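Local coordinates for protein glycosyl hydrolase family 10 (Prevotella bryantii, PDB 4MGQ) that is the calcium-bound carbohydrate-binding module of a modular protein that probably hydrolyses internal beta-1,4-xylosidic linkages in xylan, at residues A[15-20]-A[133-138]; A[52-57]-A[115-120]. All blocks are in the same frame, centred on the assembly; numbering follows the deposited sequence.

Overall arrangement
Contacts 1 and 2 lie with their centres about 11 Å apart and converge on one calcium ion. Along the chain they are nested: 52-57 and 115-120 both fall between 15-20 and 133-138. They share a five-stranded antiparallel sheet, in which strand 111-121 lies between strand 48-57 and strand 17-24; this sheet and a second five-stranded antiparallel sheet account for all ten strands, consistent with the beta-sandwich of the CBM4/9 family. The backbone N of L19 probably donates to M115 O, joining the contacts directly. Contact 1 supplies calcium ligands from H17, T133 and E135, contact 2 those from D116, and both include waters 1 and 2, so the ion ties the loop 133-138 to the sheet.

Contact 1 (A[15-20]-A[133-138]); sequences TKHVLY and TFEENA. With CA (calcium ion), chain B.
H17 and V18, at the start of strand 17-24, run alongside E135 and F134 of an irregular loop, with CA separations of 5.3 and 5.5 Å, and no hydrogen bond joins the two backbones. A calcium ion bridges them instead: the carbonyl oxygens H17 O, at 2.3 Å, and T133 O both coordinate it, as does E135 OE2. Their shared metal explains why H17 O and T133 O, two acceptors, come within 3.2 Å of each other. This is a calcium site that holds a loop to a sheet strand, with a His-carboxylate hydrogen bond beside it.

The E135 carboxylate divides its work between its oxygens. OE2 binds calcium and also accepts from the backbone N of H17 at 3.0 Å, on the syn side. OE1 takes the imidazole N-H of H17, with ND1 to OE1 at 2.8 Å and a nearly straight angle of 169° at the hydrogen. OE1 lies at the ring's edge, in the imidazole plane, yet ND1 approaches from above the carboxylate plane. A bend at chi2 (-58°) turns the carboxylate back toward H17. With two bonds from one residue and one to the metal, its rotation should be well fixed.

Next to this polar cluster, L19 covers one face of the F134 ring. L19 CB stands 3.6 Å from the ring centroid and 9° off its normal, a CH-pi contact, while CD1 reaches over the CE1 and CZ side. F134 CG lies anti to its carbonyl carbon, which carries the buried ring against L19.

D116 of strand 111-121 and two waters complete the calcium shell. F134 also touches D116 and V118 of that strand and T153 of strand 151-155, and meets W141, so the loop packs against strand 17-24 and both its neighbours in the sheet.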
ATOM      1  N   THR A  15       1.667  -3.467 -20.647  1.00  9.28           N
ATOM      2  CA  THR A  15       2.511  -3.283 -19.471  1.00 10.38           C
ATOM      3  C   THR A  15       1.708  -2.696 -18.323  1.00  9.71           C
ATOM      4  O   THR A  15       1.034  -1.666 -18.484  1.00 12.44           O
ATOM      5  CB  THR A  15       3.701  -2.377 -19.776  1.00 12.93           C
ATOM      6  OG1 THR A  15       4.394  -2.893 -20.921  1.00 13.80           O
ATOM      7  CG2 THR A  15       4.659  -2.332 -18.576  1.00 12.75           C
ATOM      8  N   LYS A  16       1.764  -3.372 -17.178  1.00 10.29           N
ATOM      9  CA  LYS A  16       1.166  -2.892 -15.943  1.00 10.00           C
ATOM     10  C   LYS A  16       2.250  -2.209 -15.129  1.00 11.06           C
ATOM     11  O   LYS A  16       3.413  -2.590 -15.225  1.00 11.13           O
ATOM     12  CB  LYS A  16       0.560  -4.036 -15.135  1.00 10.98           C
ATOM     13  CG  LYS A  16      -0.542  -4.825 -15.829  1.00 12.57           C
ATOM     14  CD  LYS A  16      -0.907  -6.036 -14.971  1.00 18.02           C
ATOM     15  CE  LYS A  16      -2.273  -6.609 -15.350  1.00 26.95           C
ATOM     16  NZ  LYS A  16      -2.235  -7.517 -16.533  1.00 22.58           N
ATOM     17  N   HIS A  17       1.884  -1.209 -14.340  1.00  9.43           N
ATOM     18  CA  HIS A  17       2.874  -0.535 -13.494  1.00 11.07           C
ATOM     19  C   HIS A  17       2.496  -0.668 -12.033  1.00 11.96           C
ATOM     20  O   HIS A  17       1.313  -0.713 -11.680  1.00  9.92           O
ATOM     21  CB  HIS A  17       3.024   0.929 -13.905  1.00 11.25           C
ATOM     22  CG  HIS A  17       3.457   1.085 -15.329  1.00 12.96           C
ATOM     23  ND1 HIS A  17       2.557   1.162 -16.371  1.00 16.18           N
ATOM     24  CD2 HIS A  17       4.688   1.103 -15.891  1.00 17.68           C
ATOM     25  CE1 HIS A  17       3.217   1.255 -17.513  1.00 16.20           C
ATOM     26  NE2 HIS A  17       4.511   1.215 -17.251  1.00 16.97           N
ATOM     27  N   VAL A  18       3.517  -0.768 -11.184  1.00 10.02           N
ATOM     28  CA  VAL A  18       3.304  -1.054  -9.774  1.00  9.41           C
ATOM     29  C   VAL A  18       4.222  -0.176  -8.927  1.00  9.36           C
ATOM     30  O   VAL A  18       5.208   0.362  -9.424  1.00  9.32           O
ATOM     31  CB  VAL A  18       3.565  -2.548  -9.451  1.00  8.60           C
ATOM     32  CG1 VAL A  18       2.775  -3.466 -10.408  1.00  8.66           C
ATOM     33  CG2 VAL A  18       5.049  -2.863  -9.555  1.00 10.05           C
ATOM     34  N   LEU A  19       3.870  -0.019  -7.660  1.00  8.29           N
ATOM     35  CA  LEU A  19       4.751   0.617  -6.690  1.00  8.62           C
ATOM     36  C   LEU A  19       5.883  -0.362  -6.374  1.00  7.26           C
ATOM     37  O   LEU A  19       5.642  -1.550  -6.159  1.00  8.48           O
ATOM     38  CB  LEU A  19       3.981   1.004  -5.421  1.00  9.01           C
ATOM     39  CG  LEU A  19       4.770   1.655  -4.268  1.00 13.91           C
ATOM     40  CD1 LEU A  19       3.833   2.475  -3.405  1.00 15.89           C
ATOM     41  CD2 LEU A  19       5.485   0.632  -3.390  1.00 18.43           C
ATOM     42  N   TYR A  20       7.108   0.148  -6.335  1.00  9.14           N
ATOM     43  CA  TYR A  20       8.277  -0.686  -6.074  1.00  7.71           C
ATOM     44  C   TYR A  20       9.205  -0.029  -5.075  1.00 10.33           C
ATOM     45  O   TYR A  20       9.595   1.117  -5.252  1.00  9.68           O
ATOM     46  CB  TYR A  20       9.030  -0.952  -7.369  1.00 10.25           C
ATOM     47  CG  TYR A  20      10.401  -1.559  -7.182  1.00 10.08           C
ATOM     48  CD1 TYR A  20      10.551  -2.813  -6.606  1.00 11.36           C
ATOM     49  CD2 TYR A  20      11.540  -0.890  -7.610  1.00 14.21           C
ATOM     50  CE1 TYR A  20      11.797  -3.386  -6.452  1.00 13.19           C
ATOM     51  CE2 TYR A  20      12.806  -1.457  -7.450  1.00 18.00           C
ATOM     52  CZ  TYR A  20      12.918  -2.708  -6.870  1.00 16.35           C
ATOM     53  OH  TYR A  20      14.150  -3.298  -6.706  1.00 15.91           O
ATOM     54  N   THR A 133      -3.185   2.805  -8.360  1.00  9.09           N
ATOM     55  CA  THR A 133      -2.864   2.053  -9.583  1.00 12.51           C
ATOM     56  C   THR A 133      -1.451   2.275 -10.134  1.00  9.74           C
ATOM     57  O   THR A 133      -0.971   1.469 -10.918  1.00 12.85           O
ATOM     58  CB  THR A 133      -3.848   2.387 -10.728  1.00 14.44           C
ATOM     59  OG1 THR A 133      -3.487   3.642 -11.326  1.00 18.89           O
ATOM     60  CG2 THR A 133      -5.257   2.436 -10.204  1.00 19.43           C
ATOM     61  N   PHE A 134      -0.817   3.385  -9.767  1.00 10.88           N
ATOM     62  CA  PHE A 134       0.573   3.665 -10.131  1.00  9.73           C
ATOM     63  C   PHE A 134       0.857   3.649 -11.625  1.00 12.50           C
ATOM     64  O   PHE A 134       1.982   3.394 -12.040  1.00 12.00           O
ATOM     65  CB  PHE A 134       1.488   2.665  -9.418  1.00 10.73           C
ATOM     66  CG  PHE A 134       1.209   2.577  -7.954  1.00  7.89           C
ATOM     67  CD1 PHE A 134       1.542   3.628  -7.115  1.00  9.76           C
ATOM     68  CD2 PHE A 134       0.557   1.473  -7.424  1.00  9.65           C
ATOM     69  CE1 PHE A 134       1.261   3.567  -5.764  1.00 10.50           C
ATOM     70  CE2 PHE A 134       0.279   1.400  -6.070  1.00  9.77           C
ATOM     71  CZ  PHE A 134       0.627   2.455  -5.238  1.00  9.64           C
ATOM     72  N   GLU A 135      -0.152   3.928 -12.440  1.00 13.93           N
ATOM     73  CA  GLU A 135       0.078   3.938 -13.876  1.00 12.94           C
ATOM     74  C   GLU A 135       0.695   5.250 -14.341  1.00 16.08           C
ATOM     75  O   GLU A 135       1.108   5.358 -15.494  1.00 16.89           O
ATOM     76  CB  GLU A 135      -1.226   3.660 -14.629  1.00 15.85           C
ATOM     77  CG  GLU A 135      -1.795   2.273 -14.355  1.00 17.62           C
ATOM     78  CD  GLU A 135      -0.826   1.154 -14.711  1.00 18.07           C
ATOM     79  OE1 GLU A 135      -0.191   1.224 -15.790  1.00 14.76           O
ATOM     80  OE2 GLU A 135      -0.701   0.200 -13.913  1.00 16.89           O
ATOM     81  N   GLU A 136       0.784   6.237 -13.451  1.00 14.23           N
ATOM     82  CA  GLU A 136       1.452   7.495 -13.785  1.00 17.15           C
ATOM     83  C   GLU A 136       2.637   7.786 -12.869  1.00 18.18           C
ATOM     84  O   GLU A 136       3.704   8.178 -13.330  1.00 18.78           O
ATOM     85  CB  GLU A 136       0.467   8.666 -13.738  1.00 23.64           C
ATOM     86  CG  GLU A 136      -0.630   8.593 -14.790  1.00 29.28           C
ATOM     87  CD  GLU A 136      -1.651   9.714 -14.657  1.00 48.42           C
ATOM     88  OE1 GLU A 136      -2.150   9.953 -13.530  1.00 44.45           O
ATOM     89  OE2 GLU A 136      -1.955  10.359 -15.685  1.00 53.49           O
ATOM     90  N   ASN A 137       2.439   7.600 -11.567  1.00 17.62           N
ATOM     91  CA  ASN A 137       3.473   7.909 -10.592  1.00 15.79           C
ATOM     92  C   ASN A 137       3.069   7.388  -9.223  1.00 13.07           C
ATOM     93  O   ASN A 137       2.038   6.722  -9.092  1.00 12.43           O
ATOM     94  CB  ASN A 137       3.731   9.417 -10.541  1.00 17.11           C
ATOM     95  CG  ASN A 137       2.469  10.216 -10.269  1.00 17.04           C
ATOM     96  OD1 ASN A 137       1.693   9.897  -9.371  1.00 16.66           O
ATOM     97  ND2 ASN A 137       2.252  11.264 -11.061  1.00 21.48           N
ATOM     98  N   ALA A 138       3.871   7.694  -8.208  1.00 14.16           N
ATOM     99  CA  ALA A 138       3.535   7.299  -6.845  1.00 13.71           C
ATOM    100  C   ALA A 138       3.160   8.497  -5.969  1.00 13.36           C
ATOM    101  O   ALA A 138       3.394   8.488  -4.759  1.00 12.33           O
ATOM    102  CB  ALA A 138       4.691   6.530  -6.222  1.00 12.22           C
TER
HETATM  103 CA    CA B 601      -1.028  -0.771 -11.699  1.00 13.66          CA
HETATM  104  O   HOH W   1      -3.439  -0.831 -11.535  1.00 16.38           O
HETATM  105  O   HOH W   2      -1.613  -2.503 -13.314  1.00 16.77           O

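Contact 2 (A[52-57]-A[115-120]). With CA (calcium ion), chain B.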
ATOM      1  N   LYS A  52      -7.511  -3.320   0.426  1.00  8.20           N
ATOM      2  CA  LYS A  52      -7.296  -4.291  -0.644  1.00  8.93           C
ATOM      3  C   LYS A  52      -6.070  -3.913  -1.436  1.00  8.43           C
ATOM      4  O   LYS A  52      -5.822  -2.727  -1.666  1.00  8.42           O
ATOM      5  CB  LYS A  52      -8.497  -4.356  -1.590  1.00  9.49           C
ATOM      6  CG  LYS A  52      -9.779  -4.812  -0.958  1.00 12.41           C
ATOM      7  CD  LYS A  52     -10.848  -4.941  -2.053  1.00 14.48           C
ATOM      8  CE  LYS A  52     -12.184  -5.329  -1.485  1.00 18.20           C
ATOM      9  NZ  LYS A  52     -13.212  -5.394  -2.577  1.00 20.00           N
ATOM     10  N   LEU A  53      -5.327  -4.913  -1.898  1.00  8.09           N
ATOM     11  CA  LEU A  53      -4.199  -4.665  -2.788  1.00  6.81           C
ATOM     12  C   LEU A  53      -3.686  -5.988  -3.331  1.00  7.83           C
ATOM     13  O   LEU A  53      -4.155  -7.050  -2.914  1.00  9.76           O
ATOM     14  CB  LEU A  53      -3.088  -3.904  -2.047  1.00  9.14           C
ATOM     15  CG  LEU A  53      -2.377  -4.617  -0.889  1.00  9.35           C
ATOM     16  CD1 LEU A  53      -0.865  -4.582  -1.118  1.00 12.39           C
ATOM     17  CD2 LEU A  53      -2.737  -4.032   0.466  1.00 13.88           C
ATOM     18  N   ARG A  54      -2.759  -5.935  -4.281  1.00  8.34           N
ATOM     19  CA  ARG A  54      -1.950  -7.119  -4.555  1.00 10.04           C
ATOM     20  C   ARG A  54      -0.516  -6.792  -4.176  1.00  9.73           C
ATOM     21  O   ARG A  54      -0.081  -5.643  -4.277  1.00  9.59           O
ATOM     22  CB  ARG A  54      -2.052  -7.589  -6.015  1.00  9.17           C
ATOM     23  CG  ARG A  54      -1.649  -6.589  -7.078  1.00 10.09           C
ATOM     24  CD  ARG A  54      -1.742  -7.220  -8.489  1.00 10.44           C
ATOM     25  NE  ARG A  54      -1.259  -6.272  -9.479  1.00  9.89           N
ATOM     26  CZ  ARG A  54      -0.365  -6.552 -10.423  1.00  9.03           C
ATOM     27  NH1 ARG A  54       0.120  -7.782 -10.543  1.00 11.99           N
ATOM     28  NH2 ARG A  54       0.028  -5.604 -11.257  1.00 10.66           N
ATOM     29  N   VAL A  55       0.214  -7.811  -3.733  1.00  8.24           N
ATOM     30  CA  VAL A  55       1.555  -7.598  -3.218  1.00  7.66           C
ATOM     31  C   VAL A  55       2.462  -8.750  -3.642  1.00  8.56           C
ATOM     32  O   VAL A  55       1.997  -9.877  -3.838  1.00  9.51           O
ATOM     33  CB  VAL A  55       1.541  -7.461  -1.678  1.00  8.31           C
ATOM     34  CG1 VAL A  55       1.074  -8.764  -1.021  1.00 10.72           C
ATOM     35  CG2 VAL A  55       2.913  -7.030  -1.163  1.00  7.92           C
ATOM     36  N   LYS A  56       3.746  -8.450  -3.782  1.00 10.01           N
ATOM     37  CA  LYS A  56       4.774  -9.431  -4.107  1.00  9.78           C
ATOM     38  C   LYS A  56       6.033  -9.003  -3.357  1.00  9.48           C
ATOM     39  O   LYS A  56       6.342  -7.818  -3.288  1.00  9.66           O
ATOM     40  CB  LYS A  56       4.990  -9.486  -5.631  1.00 12.18           C
ATOM     41  CG  LYS A  56       6.172 -10.324  -6.127  1.00 13.31           C
ATOM     42  CD  LYS A  56       6.417 -10.046  -7.616  1.00 13.24           C
ATOM     43  CE  LYS A  56       7.731 -10.651  -8.099  1.00 16.83           C
ATOM     44  NZ  LYS A  56       7.650 -12.145  -8.156  1.00 17.89           N
ATOM     45  N   THR A  57       6.742  -9.954  -2.759  1.00  9.72           N
ATOM     46  CA  THR A  57       8.003  -9.632  -2.092  1.00  9.93           C
ATOM     47  C   THR A  57       9.062 -10.637  -2.511  1.00 11.97           C
ATOM     48  O   THR A  57       8.721 -11.689  -3.034  1.00 11.98           O
ATOM     49  CB  THR A  57       7.881  -9.637  -0.558  1.00 10.18           C
ATOM     50  OG1 THR A  57       7.132 -10.782  -0.134  1.00 12.04           O
ATOM     51  CG2 THR A  57       7.192  -8.354  -0.050  1.00  9.48           C
ATOM     52  N   MET A 115       3.797  -3.425  -4.893  1.00  7.22           N
ATOM     53  CA  MET A 115       2.380  -3.361  -4.539  1.00  6.82           C
ATOM     54  C   MET A 115       1.599  -2.710  -5.668  1.00  6.58           C
ATOM     55  O   MET A 115       2.133  -1.878  -6.396  1.00  7.96           O
ATOM     56  CB  MET A 115       2.158  -2.583  -3.231  1.00  7.77           C
ATOM     57  CG  MET A 115       2.555  -3.372  -1.994  1.00 10.43           C
ATOM     58  SD  MET A 115       2.140  -2.524  -0.456  1.00 12.68           S
ATOM     59  CE  MET A 115       3.400  -1.268  -0.471  1.00 14.87           C
ATOM     60  N   ASP A 116       0.331  -3.087  -5.799  1.00  7.67           N
ATOM     61  CA  ASP A 116      -0.517  -2.513  -6.845  1.00  8.21           C
ATOM     62  C   ASP A 116      -1.981  -2.638  -6.453  1.00  8.42           C
ATOM     63  O   ASP A 116      -2.337  -3.397  -5.537  1.00  7.56           O
ATOM     64  CB  ASP A 116      -0.258  -3.215  -8.193  1.00  8.61           C
ATOM     65  CG  ASP A 116      -0.732  -2.400  -9.398  1.00  9.71           C
ATOM     66  OD1 ASP A 116      -0.991  -1.176  -9.262  1.00  9.59           O
ATOM     67  OD2 ASP A 116      -0.812  -2.992 -10.496  1.00 10.91           O
ATOM     68  N   ASP A 117      -2.826  -1.874  -7.142  1.00  8.24           N
ATOM     69  CA  ASP A 117      -4.272  -1.969  -6.979  1.00  8.67           C
ATOM     70  C   ASP A 117      -4.688  -1.767  -5.522  1.00  7.24           C
ATOM     71  O   ASP A 117      -5.523  -2.490  -4.977  1.00  8.23           O
ATOM     72  CB  ASP A 117      -4.749  -3.304  -7.529  1.00 10.55           C
ATOM     73  CG  ASP A 117      -4.365  -3.484  -8.989  1.00 14.08           C
ATOM     74  OD1 ASP A 117      -4.644  -2.556  -9.775  1.00 14.09           O
ATOM     75  OD2 ASP A 117      -3.762  -4.523  -9.345  1.00 13.43           O
ATOM     76  N   VAL A 118      -4.088  -0.759  -4.899  1.00  8.79           N
ATOM     77  CA  VAL A 118      -4.346  -0.464  -3.498  1.00  7.79           C
ATOM     78  C   VAL A 118      -5.641   0.325  -3.341  1.00  9.26           C
ATOM     79  O   VAL A 118      -5.805   1.399  -3.936  1.00 10.10           O
ATOM     80  CB  VAL A 118      -3.197   0.337  -2.877  1.00  8.44           C
ATOM     81  CG1 VAL A 118      -3.422   0.505  -1.368  1.00  9.67           C
ATOM     82  CG2 VAL A 118      -1.855  -0.341  -3.164  1.00  8.12           C
ATOM     83  N   GLN A 119      -6.557  -0.237  -2.565  1.00  6.65           N
ATOM     84  CA  GLN A 119      -7.826   0.415  -2.232  1.00  7.07           C
ATOM     85  C   GLN A 119      -8.015   0.411  -0.726  1.00  7.63           C
ATOM     86  O   GLN A 119      -7.525  -0.484  -0.034  1.00  7.91           O
ATOM     87  CB  GLN A 119      -9.006  -0.304  -2.887  1.00 10.08           C
ATOM     88  CG  GLN A 119      -8.896  -0.466  -4.382  1.00  9.61           C
ATOM     89  CD  GLN A 119     -10.096  -1.195  -4.969  1.00 16.53           C
ATOM     90  OE1 GLN A 119     -10.565  -0.863  -6.055  1.00 30.17           O
ATOM     91  NE2 GLN A 119     -10.573  -2.204  -4.272  1.00 19.25           N
ATOM     92  N   LEU A 120      -8.761   1.386  -0.222  1.00  7.29           N
ATOM     93  CA  LEU A 120      -9.171   1.362   1.173  1.00  7.09           C
ATOM     94  C   LEU A 120     -10.632   1.753   1.210  1.00  8.35           C
ATOM     95  O   LEU A 120     -10.963   2.917   0.980  1.00  9.76           O
ATOM     96  CB  LEU A 120      -8.342   2.313   2.030  1.00  8.77           C
ATOM     97  CG  LEU A 120      -8.670   2.295   3.525  1.00  7.98           C
ATOM     98  CD1 LEU A 120      -8.263   0.967   4.195  1.00 10.16           C
ATOM     99  CD2 LEU A 120      -8.045   3.492   4.239  1.00  9.66           C
TER
HETATM  100 CA    CA B 601      -1.028  -0.771 -11.699  1.00 13.66          CA
HETATM  101  O   HOH W   3     -13.186  -2.933  -4.172  1.00 14.03           O
HETATM  102  O   HOH W   1      -3.439  -0.831 -11.535  1.00 16.38           O
HETATM  103  O   HOH W   2      -1.613  -2.503 -13.314  1.00 16.77           O
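K52 with Q119 and R54 with D116 form antiparallel hydrogen-bonded pairs, with Q119 N to K52 O at 2.7 Å and R54 N to D116 O at 2.9 Å; V55 and M115 follow as a non-hydrogen-bonded pair. The register slips by one residue between K52 and R54, a beta bulge at the D117 corner, where L53 CA makes a CA-H...O contact with D117 O.

Charge pairing centres on R54, whose chain runs extended from CG to NE (chi2 177°), carrying the guanidinium alongside D116. Its NH2 donates to D116 OD2 at 2.8 Å (162°), nearly in the guanidinium plane and on the oxygen's anti lone pair; NE forms a salt bridge with D117 OD2 through a weak bond of 3.1 Å. NH1 pairs with D156, and W86 makes a cation-pi contact. D116 chelates calcium through OD1 and OD2, both at 2.5 Å, so R54 should steady a first-shell ligand from the second shell.

Calcium-bound water 1 donates to D117 OD1, and water 3 accepts from K52 NZ and Q119 NE2.

V55 CG2 meets M115 CG on the face opposite R54 and D116, and L53 CD1 reaches M115 SD at 3.7 Å.

Strand 87-94 flanks strand 48-57 on its other edge, and L53 and V55 reach F80 in the second sheet.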